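Local coordinates for protein N5-carboxyaminoimidazole ribonucleotide synthetase (PDB 3QFF) that probably carboxylates aminoimidazole ribonucleotide with bicarbonate at the expense of ATP, giving N5-carboxyaminoimidazole ribonucleotide in purine biosynthesis, and is captured here with ADP bound, at residues 198-203 with 280-285; 210-215 with 308-313; 226-231 with 315-320. One frame throughout, in Å; residues are numbered along the deposited sequence.

Overall arrangement
The three contacts sample one large antiparallel sheet, in which strands 195-203, 209-220, 223-229 and 316-322 lie side by side in that order. Contact 1 sets the loop 280-285 against the first of them, contact 2 lays the connection 308-313 along the second, and contact 3 pairs the third with the fourth. Their centres are about 9 Å (1 and 2), 12 Å (1 and 3) and 13 Å (2 and 3) apart. Y285 of contact 1 packs on F212 of contact 2 and V229 of contact 3. As for the nucleotide site, the side chain of H280 in contact 1 is about 8 Å from ADP, and that of S227 in contact 3 about 12 Å.

Contact 1: residues 198-203 with 280-285; sequences SVIVIR and HNSGHY
S198 and S282 join their hydroxyls across this contact, OG to OG at 2.7 Å, binding the strand 195-203 to the short 3-10 turn that follows strand 270-276 in the ATP-grasp domain. Each OG sits between its own backbone N and carbonyl carbon (chi1 73° in both), and this torsion turns the two oxygens to face one another. The S282 oxygen also reaches ND1 of H280 at 2.9 Å. That same ND1 accepts the backbone N-H of S282 from a direction tilted 34° out of the imidazole plane, so the ring is tied twice to the residue two places on.

I200 can be followed outward. Its CB points toward the loop; CG1 lies 4.0 Å from CA of G283, and CD1 lies 4.1 Å from both G283 CA and H280 CB. The branch therefore rests on G283 CA and on the CB of H280, not on the imidazole ring. Two waters extend the interface: one joins S198 OG to the carbonyl of S282, while the other accepts the N-H of I200 and bonds to OH of Y285.

N217 gives S198 OG a further partner. The chemistry is thus a largely buried chain of hydrogen bonds from N217 through the two serine hydroxyls to H280 ND1, flanked by one apolar side chain, and it probably restrains the rotation of an imidazole that lies about 8 Å from the bound ADP.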
ATOM      1  N   SER A 198     -11.814  11.104 -16.478  1.00 23.22           N
ATOM      2  CA  SER A 198     -10.660  10.348 -16.932  1.00 22.62           C
ATOM      3  C   SER A 198     -10.780   8.869 -16.597  1.00 22.26           C
ATOM      4  O   SER A 198     -11.473   8.492 -15.656  1.00 22.51           O
ATOM      5  CB  SER A 198      -9.356  10.929 -16.386  1.00 22.52           C
ATOM      6  OG  SER A 198      -9.222  10.654 -15.006  1.00 23.34           O
ATOM      7  N   VAL A 199     -10.098   8.045 -17.386  1.00 22.03           N
ATOM      8  CA  VAL A 199     -10.066   6.596 -17.218  1.00 21.73           C
ATOM      9  C   VAL A 199      -8.597   6.165 -17.314  1.00 22.45           C
ATOM     10  O   VAL A 199      -7.870   6.595 -18.229  1.00 21.50           O
ATOM     11  CB  VAL A 199     -10.876   5.868 -18.334  1.00 22.80           C
ATOM     12  CG1 VAL A 199     -10.635   4.353 -18.300  1.00 21.10           C
ATOM     13  CG2 VAL A 199     -12.374   6.154 -18.211  1.00 22.81           C
ATOM     14  N   ILE A 200      -8.164   5.352 -16.347  1.00 22.50           N
ATOM     15  CA  ILE A 200      -6.828   4.773 -16.358  1.00 22.69           C
ATOM     16  C   ILE A 200      -6.981   3.376 -16.948  1.00 22.26           C
ATOM     17  O   ILE A 200      -7.792   2.580 -16.458  1.00 22.42           O
ATOM     18  CB  ILE A 200      -6.207   4.642 -14.934  1.00 22.85           C
ATOM     19  CG1 ILE A 200      -6.245   5.964 -14.140  1.00 24.51           C
ATOM     20  CG2 ILE A 200      -4.766   4.070 -15.008  1.00 23.92           C
ATOM     21  CD1 ILE A 200      -5.323   7.046 -14.648  1.00 26.13           C
ATOM     22  N   VAL A 201      -6.234   3.099 -18.012  1.00 21.57           N
ATOM     23  CA  VAL A 201      -6.204   1.749 -18.578  1.00 21.84           C
ATOM     24  C   VAL A 201      -4.799   1.140 -18.457  1.00 21.37           C
ATOM     25  O   VAL A 201      -3.775   1.842 -18.572  1.00 21.62           O
ATOM     26  CB  VAL A 201      -6.785   1.705 -20.044  1.00 21.67           C
ATOM     27  CG1 VAL A 201      -6.168   2.786 -20.917  1.00 23.04           C
ATOM     28  CG2 VAL A 201      -6.621   0.319 -20.663  1.00 22.63           C
ATOM     29  N   ILE A 202      -4.759  -0.161 -18.191  1.00 21.16           N
ATOM     30  CA  ILE A 202      -3.507  -0.878 -18.005  1.00 21.10           C
ATOM     31  C   ILE A 202      -3.428  -1.991 -19.021  1.00 21.08           C
ATOM     32  O   ILE A 202      -4.395  -2.737 -19.180  1.00 21.06           O
ATOM     33  CB  ILE A 202      -3.444  -1.565 -16.614  1.00 21.16           C
ATOM     34  CG1 ILE A 202      -3.857  -0.612 -15.486  1.00 21.89           C
ATOM     35  CG2 ILE A 202      -2.038  -2.224 -16.384  1.00 20.17           C
ATOM     36  CD1 ILE A 202      -2.954   0.623 -15.309  1.00 21.87           C
ATOM     37  N   ARG A 203      -2.286  -2.120 -19.688  1.00 20.92           N
ATOM     38  CA  ARG A 203      -2.076  -3.230 -20.625  1.00 21.51           C
ATOM     39  C   ARG A 203      -0.701  -3.824 -20.389  1.00 21.65           C
ATOM     40  O   ARG A 203       0.303  -3.110 -20.437  1.00 22.04           O
ATOM     41  CB  ARG A 203      -2.227  -2.776 -22.085  1.00 20.97           C
ATOM     42  CG  ARG A 203      -2.219  -3.931 -23.078  1.00 22.16           C
ATOM     43  CD  ARG A 203      -2.762  -3.533 -24.459  1.00 24.58           C
ATOM     44  NE  ARG A 203      -2.575  -4.612 -25.438  1.00 26.62           N
ATOM     45  CZ  ARG A 203      -1.447  -4.854 -26.107  1.00 28.11           C
ATOM     46  NH1 ARG A 203      -0.375  -4.105 -25.921  1.00 27.04           N
ATOM     47  NH2 ARG A 203      -1.390  -5.862 -26.975  1.00 30.77           N
ATOM     48  N   HIS A 280      -1.070   8.632 -13.247  1.00 22.87           N
ATOM     49  CA  HIS A 280      -1.526   9.982 -13.397  1.00 22.65           C
ATOM     50  C   HIS A 280      -2.181  10.415 -12.092  1.00 22.33           C
ATOM     51  O   HIS A 280      -2.677   9.580 -11.330  1.00 22.30           O
ATOM     52  CB  HIS A 280      -2.524   9.991 -14.557  1.00 23.53           C
ATOM     53  CG  HIS A 280      -2.945  11.350 -15.001  1.00 24.61           C
ATOM     54  ND1 HIS A 280      -4.110  11.942 -14.560  1.00 27.90           N
ATOM     55  CD2 HIS A 280      -2.386  12.219 -15.874  1.00 25.88           C
ATOM     56  CE1 HIS A 280      -4.242  13.126 -15.134  1.00 29.42           C
ATOM     57  NE2 HIS A 280      -3.214  13.315 -15.943  1.00 28.71           N
ATOM     58  N   ASN A 281      -2.177  11.722 -11.843  1.00 22.06           N
ATOM     59  CA  ASN A 281      -2.778  12.316 -10.628  1.00 21.86           C
ATOM     60  C   ASN A 281      -4.264  11.947 -10.457  1.00 21.79           C
ATOM     61  O   ASN A 281      -4.733  11.736  -9.332  1.00 21.36           O
ATOM     62  CB  ASN A 281      -2.599  13.840 -10.680  1.00 21.32           C
ATOM     63  CG  ASN A 281      -2.776  14.531  -9.325  1.00 22.00           C
ATOM     64  OD1 ASN A 281      -3.265  13.963  -8.340  1.00 21.46           O
ATOM     65  ND2 ASN A 281      -2.367  15.780  -9.283  1.00 21.10           N
ATOM     66  N   SER A 282      -4.995  11.854 -11.568  1.00 21.69           N
ATOM     67  CA  SER A 282      -6.417  11.496 -11.534  1.00 21.56           C
ATOM     68  C   SER A 282      -6.679  10.003 -11.196  1.00 21.14           C
ATOM     69  O   SER A 282      -7.824   9.592 -11.089  1.00 21.54           O
ATOM     70  CB  SER A 282      -7.132  11.941 -12.828  1.00 22.05           C
ATOM     71  OG  SER A 282      -6.795  11.133 -13.951  1.00 23.32           O
ATOM     72  N   GLY A 283      -5.612   9.217 -11.018  1.00 20.74           N
ATOM     73  CA  GLY A 283      -5.693   7.816 -10.607  1.00 19.11           C
ATOM     74  C   GLY A 283      -5.226   7.527  -9.183  1.00 19.44           C
ATOM     75  O   GLY A 283      -5.195   6.367  -8.759  1.00 19.69           O
ATOM     76  N   HIS A 284      -4.851   8.559  -8.429  1.00 18.91           N
ATOM     77  CA  HIS A 284      -4.380   8.337  -7.044  1.00 19.51           C
ATOM     78  C   HIS A 284      -5.454   7.753  -6.125  1.00 19.51           C
ATOM     79  O   HIS A 284      -5.132   7.072  -5.134  1.00 19.93           O
ATOM     80  CB  HIS A 284      -3.839   9.636  -6.425  1.00 19.77           C
ATOM     81  CG  HIS A 284      -2.593  10.157  -7.071  1.00 20.78           C
ATOM     82  ND1 HIS A 284      -1.817   9.403  -7.927  1.00 20.92           N
ATOM     83  CD2 HIS A 284      -1.958  11.348  -6.936  1.00 20.71           C
ATOM     84  CE1 HIS A 284      -0.779  10.118  -8.320  1.00 20.26           C
ATOM     85  NE2 HIS A 284      -0.837  11.301  -7.726  1.00 21.89           N
ATOM     86  N   TYR A 285      -6.723   8.021  -6.449  1.00 19.43           N
ATOM     87  CA  TYR A 285      -7.834   7.412  -5.708  1.00 19.31           C
ATOM     88  C   TYR A 285      -7.714   5.891  -5.601  1.00 19.12           C
ATOM     89  O   TYR A 285      -8.190   5.307  -4.634  1.00 19.18           O
ATOM     90  CB  TYR A 285      -9.184   7.765  -6.350  1.00 19.48           C
ATOM     91  CG  TYR A 285      -9.512   6.986  -7.606  1.00 19.96           C
ATOM     92  CD1 TYR A 285      -9.137   7.455  -8.869  1.00 20.02           C
ATOM     93  CD2 TYR A 285     -10.236   5.789  -7.533  1.00 21.24           C
ATOM     94  CE1 TYR A 285      -9.462   6.744 -10.029  1.00 22.32           C
ATOM     95  CE2 TYR A 285     -10.556   5.071  -8.674  1.00 22.45           C
ATOM     96  CZ  TYR A 285     -10.175   5.557  -9.919  1.00 21.39           C
ATOM     97  OH  TYR A 285     -10.501   4.832 -11.030  1.00 24.48           O
TER
HETATM   98  O   HOH W   1      -8.921   8.314 -13.516  1.00 23.74           O
HETATM   99  O   HOH W   2      -9.551   5.686 -13.774  1.00 26.58           O

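Contact 2: residues 210-215 with 308-313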
ATOM      1  N   LYS A 210      -6.688  -4.146 -18.279  1.00 24.91           N
ATOM      2  CA  LYS A 210      -7.631  -3.832 -17.210  1.00 23.10           C
ATOM      3  C   LYS A 210      -7.938  -2.360 -17.311  1.00 22.94           C
ATOM      4  O   LYS A 210      -7.069  -1.570 -17.675  1.00 22.46           O
ATOM      5  CB  LYS A 210      -7.057  -4.136 -15.820  1.00 23.41           C
ATOM      6  CG  LYS A 210      -6.808  -5.609 -15.485  1.00 22.82           C
ATOM      7  CD  LYS A 210      -8.082  -6.401 -15.206  1.00 23.85           C
ATOM      8  CE  LYS A 210      -7.710  -7.872 -15.141  1.00 25.95           C
ATOM      9  NZ  LYS A 210      -8.882  -8.751 -15.054  1.00 30.40           N
ATOM     10  N   VAL A 211      -9.169  -1.991 -16.969  1.00 22.22           N
ATOM     11  CA  VAL A 211      -9.581  -0.595 -16.970  1.00 22.31           C
ATOM     12  C   VAL A 211     -10.107  -0.237 -15.577  1.00 22.08           C
ATOM     13  O   VAL A 211     -10.852  -1.013 -14.946  1.00 22.57           O
ATOM     14  CB  VAL A 211     -10.652  -0.311 -18.045  1.00 22.41           C
ATOM     15  CG1 VAL A 211     -10.841   1.187 -18.254  1.00 22.34           C
ATOM     16  CG2 VAL A 211     -10.252  -0.960 -19.361  1.00 24.23           C
ATOM     17  N   PHE A 212      -9.689   0.915 -15.087  1.00 21.24           N
ATOM     18  CA  PHE A 212     -10.200   1.442 -13.832  1.00 21.72           C
ATOM     19  C   PHE A 212     -11.521   2.180 -14.048  1.00 22.45           C
ATOM     20  O   PHE A 212     -11.856   2.517 -15.185  1.00 22.44           O
ATOM     21  CB  PHE A 212      -9.174   2.370 -13.192  1.00 20.71           C
ATOM     22  CG  PHE A 212      -8.085   1.644 -12.486  1.00 20.87           C
ATOM     23  CD1 PHE A 212      -6.836   1.475 -13.100  1.00 18.01           C
ATOM     24  CD2 PHE A 212      -8.305   1.107 -11.225  1.00 19.26           C
ATOM     25  CE1 PHE A 212      -5.804   0.803 -12.433  1.00 21.88           C
ATOM     26  CE2 PHE A 212      -7.273   0.431 -10.548  1.00 19.85           C
ATOM     27  CZ  PHE A 212      -6.025   0.282 -11.150  1.00 17.85           C
ATOM     28  N   PRO A 213     -12.280   2.411 -12.963  1.00 23.33           N
ATOM     29  CA  PRO A 213     -13.575   3.099 -13.116  1.00 24.15           C
ATOM     30  C   PRO A 213     -13.387   4.546 -13.560  1.00 24.10           C
ATOM     31  O   PRO A 213     -12.332   5.145 -13.294  1.00 25.65           O
ATOM     32  CB  PRO A 213     -14.192   3.063 -11.700  1.00 24.41           C
ATOM     33  CG  PRO A 213     -13.363   2.104 -10.906  1.00 24.64           C
ATOM     34  CD  PRO A 213     -12.017   1.990 -11.577  1.00 24.14           C
ATOM     35  N   VAL A 214     -14.406   5.108 -14.204  1.00 23.54           N
ATOM     36  CA  VAL A 214     -14.383   6.497 -14.618  1.00 23.26           C
ATOM     37  C   VAL A 214     -14.338   7.453 -13.413  1.00 23.36           C
ATOM     38  O   VAL A 214     -15.158   7.362 -12.510  1.00 23.29           O
ATOM     39  CB  VAL A 214     -15.599   6.874 -15.512  1.00 23.50           C
ATOM     40  CG1 VAL A 214     -15.424   8.289 -16.057  1.00 22.79           C
ATOM     41  CG2 VAL A 214     -15.799   5.865 -16.666  1.00 25.60           C
ATOM     42  N   ALA A 215     -13.389   8.386 -13.436  1.00 23.08           N
ATOM     43  CA  ALA A 215     -13.288   9.410 -12.400  1.00 23.32           C
ATOM     44  C   ALA A 215     -13.729  10.750 -12.972  1.00 23.59           C
ATOM     45  O   ALA A 215     -13.371  11.093 -14.096  1.00 23.11           O
ATOM     46  CB  ALA A 215     -11.861   9.520 -11.897  1.00 23.07           C
ATOM     47  N   GLY A 308      -3.895  -7.223 -11.536  1.00 22.53           N
ATOM     48  CA  GLY A 308      -4.878  -7.339 -10.462  1.00 23.00           C
ATOM     49  C   GLY A 308      -6.238  -6.792 -10.866  1.00 22.69           C
ATOM     50  O   GLY A 308      -6.383  -6.196 -11.928  1.00 23.20           O
ATOM     51  N   GLU A 309      -7.236  -6.994 -10.022  1.00 23.56           N
ATOM     52  CA  GLU A 309      -8.582  -6.474 -10.303  1.00 24.34           C
ATOM     53  C   GLU A 309      -8.688  -4.963 -10.083  1.00 23.89           C
ATOM     54  O   GLU A 309      -7.930  -4.389  -9.299  1.00 23.18           O
ATOM     55  CB  GLU A 309      -9.649  -7.256  -9.516  1.00 24.97           C
ATOM     56  CG  GLU A 309      -9.606  -8.782  -9.776  1.00 27.77           C
ATOM     57  CD  GLU A 309      -9.593  -9.143 -11.274  1.00 32.36           C
ATOM     58  OE1 GLU A 309     -10.348  -8.525 -12.051  1.00 34.34           O
ATOM     59  OE2 GLU A 309      -8.835 -10.054 -11.679  1.00 35.14           O
ATOM     60  N   THR A 310      -9.622  -4.319 -10.781  1.00 24.00           N
ATOM     61  CA  THR A 310      -9.760  -2.858 -10.700  1.00 24.77           C
ATOM     62  C   THR A 310     -11.083  -2.401 -10.095  1.00 25.75           C
ATOM     63  O   THR A 310     -11.453  -1.221 -10.212  1.00 26.51           O
ATOM     64  CB  THR A 310      -9.647  -2.211 -12.072  1.00 25.28           C
ATOM     65  OG1 THR A 310     -10.675  -2.745 -12.909  1.00 26.05           O
ATOM     66  CG2 THR A 310      -8.278  -2.480 -12.680  1.00 24.11           C
ATOM     67  N   ASN A 311     -11.792  -3.332  -9.463  1.00 25.95           N
ATOM     68  CA  ASN A 311     -13.058  -3.050  -8.801  1.00 26.65           C
ATOM     69  C   ASN A 311     -12.967  -1.898  -7.827  1.00 26.43           C
ATOM     70  O   ASN A 311     -12.012  -1.811  -7.040  1.00 26.38           O
ATOM     71  CB  ASN A 311     -13.534  -4.283  -8.041  1.00 27.39           C
ATOM     72  CG  ASN A 311     -13.768  -5.465  -8.952  1.00 29.19           C
ATOM     73  OD1 ASN A 311     -14.516  -5.366  -9.928  1.00 32.95           O
ATOM     74  ND2 ASN A 311     -13.133  -6.589  -8.645  1.00 31.66           N
ATOM     75  N   LEU A 312     -13.968  -1.027  -7.880  1.00 25.79           N
ATOM     76  CA  LEU A 312     -14.126   0.032  -6.902  1.00 26.01           C
ATOM     77  C   LEU A 312     -14.752  -0.582  -5.648  1.00 26.55           C
ATOM     78  O   LEU A 312     -15.890  -1.064  -5.689  1.00 26.21           O
ATOM     79  CB  LEU A 312     -15.012   1.162  -7.436  1.00 25.70           C
ATOM     80  CG  LEU A 312     -15.079   2.377  -6.490  1.00 26.52           C
ATOM     81  CD1 LEU A 312     -13.747   3.134  -6.447  1.00 25.14           C
ATOM     82  CD2 LEU A 312     -16.195   3.303  -6.848  1.00 26.28           C
ATOM     83  N   LEU A 313     -14.000  -0.564  -4.551  1.00 25.96           N
ATOM     84  CA  LEU A 313     -14.435  -1.189  -3.305  1.00 26.30           C
ATOM     85  C   LEU A 313     -15.172  -0.221  -2.382  1.00 26.27           C
ATOM     86  O   LEU A 313     -15.963  -0.649  -1.548  1.00 26.62           O
ATOM     87  CB  LEU A 313     -13.245  -1.829  -2.577  1.00 26.12           C
ATOM     88  CG  LEU A 313     -12.505  -2.954  -3.316  1.00 27.27           C
ATOM     89  CD1 LEU A 313     -11.393  -3.525  -2.437  1.00 28.76           C
ATOM     90  CD2 LEU A 313     -13.462  -4.057  -3.766  1.00 27.78           C
TER
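The connection between helix 294-303 and strand 316-322 runs beside the interrupted strand 209-220 of the large sheet, and contact 2 is where the two segments run side by side, their end-to-end directions only 13° apart. T310 is the residue on which most of the contact turns. Its hydroxyl donates to the carbonyl oxygen of V211, with OG1 and O 2.7 Å apart; the donor stands above the carbonyl plane, 40° out of it. The methyl branch does different work. CG2 sits over the centre of the F212 ring, 3.8 Å from its centroid and 11° off the ring normal, a CH-pi contact made on the face. With OG1 between backbone N and carbonyl carbon, and CG2 beside the backbone N, one threonine can use both branches at once.

On one flank, K210 bends at chi2 and carries its methylenes past the carbonyl of G308, CG lying 3.6 Å from that oxygen. Its NZ then forms a salt bridge with E309, 3.3 Å from OE1, in which the hydrogen bond is weak. On the other flank, the ring of P213 meets T310 O through CD at 3.5 Å, and its CG lies 4.0 Å from CB of L312.

Q297 of helix 294-303 touches K210, F212 and T310, and hydrogen-bonds to G308 O. The connection also faces the second subunit: E309 N bonds to Y340 OH of that chain, and L313 packs on its counterpart there. Side-chain-to-backbone and side-chain contacts, with no backbone-to-backbone hydrogen bond between the two segments, mark 308-313 as an irregular connection packed on the strand and not a further strand of the sheet, here leading from helix 294-303 to strand 316-322 of that same sheet.

Contact 3: residues 226-231 with 315-320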
ATOM      1  N   GLU A 226      -9.840  17.936  -7.297  1.00 26.37           N
ATOM      2  CA  GLU A 226     -10.530  16.731  -6.838  1.00 25.88           C
ATOM      3  C   GLU A 226     -10.778  15.714  -7.957  1.00 25.76           C
ATOM      4  O   GLU A 226     -11.051  16.099  -9.103  1.00 25.17           O
ATOM      5  CB  GLU A 226     -11.875  17.091  -6.209  1.00 25.85           C
ATOM      6  CG  GLU A 226     -11.752  17.689  -4.815  1.00 28.39           C
ATOM      7  CD  GLU A 226     -13.070  18.206  -4.257  1.00 30.86           C
ATOM      8  OE1 GLU A 226     -13.968  18.582  -5.054  1.00 30.64           O
ATOM      9  OE2 GLU A 226     -13.198  18.243  -3.013  1.00 31.79           O
ATOM     10  N   SER A 227     -10.682  14.428  -7.613  1.00 24.95           N
ATOM     11  CA  SER A 227     -11.205  13.339  -8.444  1.00 24.68           C
ATOM     12  C   SER A 227     -12.296  12.607  -7.678  1.00 24.55           C
ATOM     13  O   SER A 227     -12.126  12.244  -6.504  1.00 24.54           O
ATOM     14  CB  SER A 227     -10.123  12.340  -8.852  1.00 24.77           C
ATOM     15  OG  SER A 227      -9.090  12.996  -9.535  1.00 26.58           O
ATOM     16  N   ILE A 228     -13.408  12.379  -8.350  1.00 23.41           N
ATOM     17  CA  ILE A 228     -14.580  11.816  -7.707  1.00 23.53           C
ATOM     18  C   ILE A 228     -14.932  10.514  -8.395  1.00 23.44           C
ATOM     19  O   ILE A 228     -15.094  10.486  -9.611  1.00 23.24           O
ATOM     20  CB  ILE A 228     -15.776  12.768  -7.832  1.00 23.27           C
ATOM     21  CG1 ILE A 228     -15.447  14.158  -7.268  1.00 23.32           C
ATOM     22  CG2 ILE A 228     -17.005  12.151  -7.182  1.00 23.89           C
ATOM     23  CD1 ILE A 228     -16.433  15.284  -7.766  1.00 25.12           C
ATOM     24  N   VAL A 229     -15.068   9.446  -7.615  1.00 23.55           N
ATOM     25  CA  VAL A 229     -15.303   8.124  -8.160  1.00 23.71           C
ATOM     26  C   VAL A 229     -16.344   7.407  -7.293  1.00 24.38           C
ATOM     27  O   VAL A 229     -16.146   7.265  -6.085  1.00 24.47           O
ATOM     28  CB  VAL A 229     -13.995   7.295  -8.199  1.00 23.19           C
ATOM     29  CG1 VAL A 229     -14.131   6.106  -9.143  1.00 22.87           C
ATOM     30  CG2 VAL A 229     -12.808   8.172  -8.607  1.00 23.38           C
ATOM     31  N   PRO A 230     -17.448   6.929  -7.900  1.00 25.20           N
ATOM     32  CA  PRO A 230     -17.790   6.939  -9.333  1.00 25.61           C
ATOM     33  C   PRO A 230     -18.061   8.350  -9.848  1.00 25.94           C
ATOM     34  O   PRO A 230     -18.591   9.190  -9.116  1.00 25.41           O
ATOM     35  CB  PRO A 230     -19.071   6.088  -9.399  1.00 26.30           C
ATOM     36  CG  PRO A 230     -19.123   5.343  -8.072  1.00 26.82           C
ATOM     37  CD  PRO A 230     -18.497   6.282  -7.097  1.00 24.60           C
ATOM     38  N   ALA A 231     -17.644   8.625 -11.080  1.00 26.54           N
ATOM     39  CA  ALA A 231     -17.970   9.906 -11.721  1.00 27.44           C
ATOM     40  C   ALA A 231     -19.490  10.079 -11.707  1.00 27.72           C
ATOM     41  O   ALA A 231     -20.226   9.113 -11.886  1.00 28.38           O
ATOM     42  CB  ALA A 231     -17.434   9.943 -13.159  1.00 27.10           C
ATOM     43  N   PRO A 315     -16.690   4.225  -2.605  1.00 24.87           N
ATOM     44  CA  PRO A 315     -16.641   5.538  -3.255  1.00 24.70           C
ATOM     45  C   PRO A 315     -15.601   6.467  -2.596  1.00 24.19           C
ATOM     46  O   PRO A 315     -15.351   6.370  -1.388  1.00 24.79           O
ATOM     47  CB  PRO A 315     -18.076   6.069  -3.090  1.00 24.66           C
ATOM     48  CG  PRO A 315     -18.924   4.837  -2.950  1.00 24.63           C
ATOM     49  CD  PRO A 315     -18.057   3.879  -2.166  1.00 25.34           C
ATOM     50  N   VAL A 316     -14.995   7.346  -3.389  1.00 23.19           N
ATOM     51  CA  VAL A 316     -13.840   8.109  -2.945  1.00 22.27           C
ATOM     52  C   VAL A 316     -13.800   9.499  -3.572  1.00 22.37           C
ATOM     53  O   VAL A 316     -14.206   9.700  -4.730  1.00 23.11           O
ATOM     54  CB  VAL A 316     -12.500   7.317  -3.225  1.00 22.51           C
ATOM     55  CG1 VAL A 316     -12.403   6.901  -4.705  1.00 21.82           C
ATOM     56  CG2 VAL A 316     -11.236   8.124  -2.792  1.00 21.43           C
ATOM     57  N   VAL A 317     -13.331  10.466  -2.796  1.00 22.20           N
ATOM     58  CA  VAL A 317     -12.929  11.762  -3.342  1.00 21.46           C
ATOM     59  C   VAL A 317     -11.468  11.941  -3.021  1.00 22.30           C
ATOM     60  O   VAL A 317     -11.081  11.997  -1.841  1.00 21.90           O
ATOM     61  CB  VAL A 317     -13.756  12.950  -2.744  1.00 21.66           C
ATOM     62  CG1 VAL A 317     -13.204  14.297  -3.197  1.00 18.94           C
ATOM     63  CG2 VAL A 317     -15.217  12.815  -3.156  1.00 20.86           C
ATOM     64  N   MET A 318     -10.649  12.020  -4.067  1.00 21.79           N
ATOM     65  CA  MET A 318      -9.262  12.379  -3.891  1.00 21.96           C
ATOM     66  C   MET A 318      -9.167  13.895  -3.905  1.00 22.30           C
ATOM     67  O   MET A 318      -9.773  14.543  -4.774  1.00 22.46           O
ATOM     68  CB  MET A 318      -8.384  11.810  -5.006  1.00 21.97           C
ATOM     69  CG  MET A 318      -6.905  12.096  -4.737  1.00 23.08           C
ATOM     70  SD  MET A 318      -5.943  12.603  -6.149  1.00 30.00           S
ATOM     71  CE  MET A 318      -6.659  14.204  -6.566  1.00 27.90           C
ATOM     72  N   VAL A 319      -8.455  14.462  -2.930  1.00 22.09           N
ATOM     73  CA  VAL A 319      -8.167  15.897  -2.948  1.00 22.49           C
ATOM     74  C   VAL A 319      -6.671  16.138  -2.981  1.00 22.47           C
ATOM     75  O   VAL A 319      -5.928  15.574  -2.180  1.00 22.55           O
ATOM     76  CB  VAL A 319      -8.766  16.651  -1.731  1.00 22.52           C
ATOM     77  CG1 VAL A 319      -8.844  18.157  -2.048  1.00 22.94           C
ATOM     78  CG2 VAL A 319     -10.136  16.140  -1.410  1.00 23.66           C
ATOM     79  N   ASN A 320      -6.218  16.974  -3.910  1.00 22.85           N
ATOM     80  CA  ASN A 320      -4.805  17.324  -3.973  1.00 23.75           C
ATOM     81  C   ASN A 320      -4.357  18.244  -2.841  1.00 23.77           C
ATOM     82  O   ASN A 320      -5.097  19.152  -2.459  1.00 22.91           O
ATOM     83  CB  ASN A 320      -4.465  18.006  -5.315  1.00 23.84           C
ATOM     84  CG  ASN A 320      -3.849  17.053  -6.323  1.00 24.98           C
ATOM     85  OD1 ASN A 320      -3.526  15.902  -6.017  1.00 24.37           O
ATOM     86  ND2 ASN A 320      -3.662  17.545  -7.541  1.00 26.96           N
TER
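Strands 226-229 and 316-320 run antiparallel, 172° between their directions and 4.6 Å between their axes, joined by two hydrogen-bonded pairs. S227 and M318 form the first, with S227 N to M318 O at 3.0 Å and M318 N to S227 O at 2.9 Å. V229 and V316 form the second, whose bonds arrive nearly along the C=O axis. A CA-H...O contact from E226 to M318 O, 3.1 Å, supplements them.

Side chains alternate between the faces. E226, I228, V317 and V319 share the one covered by helix 365-374. There E226 stretches alongside V319, its CG 4.0 Å from V319 CG1, while its OE2 lies near the methyls V317 CG1 and V319 CG2.

S227, V229, V316 and M318 occupy the other face, toward H284 and Y285. V229 and V316 stand side by side, V229 CB 3.9 Å from V316 CG1. The thioether of M318, bent at chi2 and chi3, swings its CE back to 4.0 Å from S227 OG, whose hydroxyl is hydrogen-bonded to N217. Beyond the strand end, P230, following a cis peptide bond, touches CB of P315 through its CD at 4.0 Å.

Backbone bonding thus carries the sheet from the ATP-grasp domain into the C-terminal one. The apolar methyls beside OE2 of the buried E226 would be expected to favour a raised pKa, unless polar partners compensate.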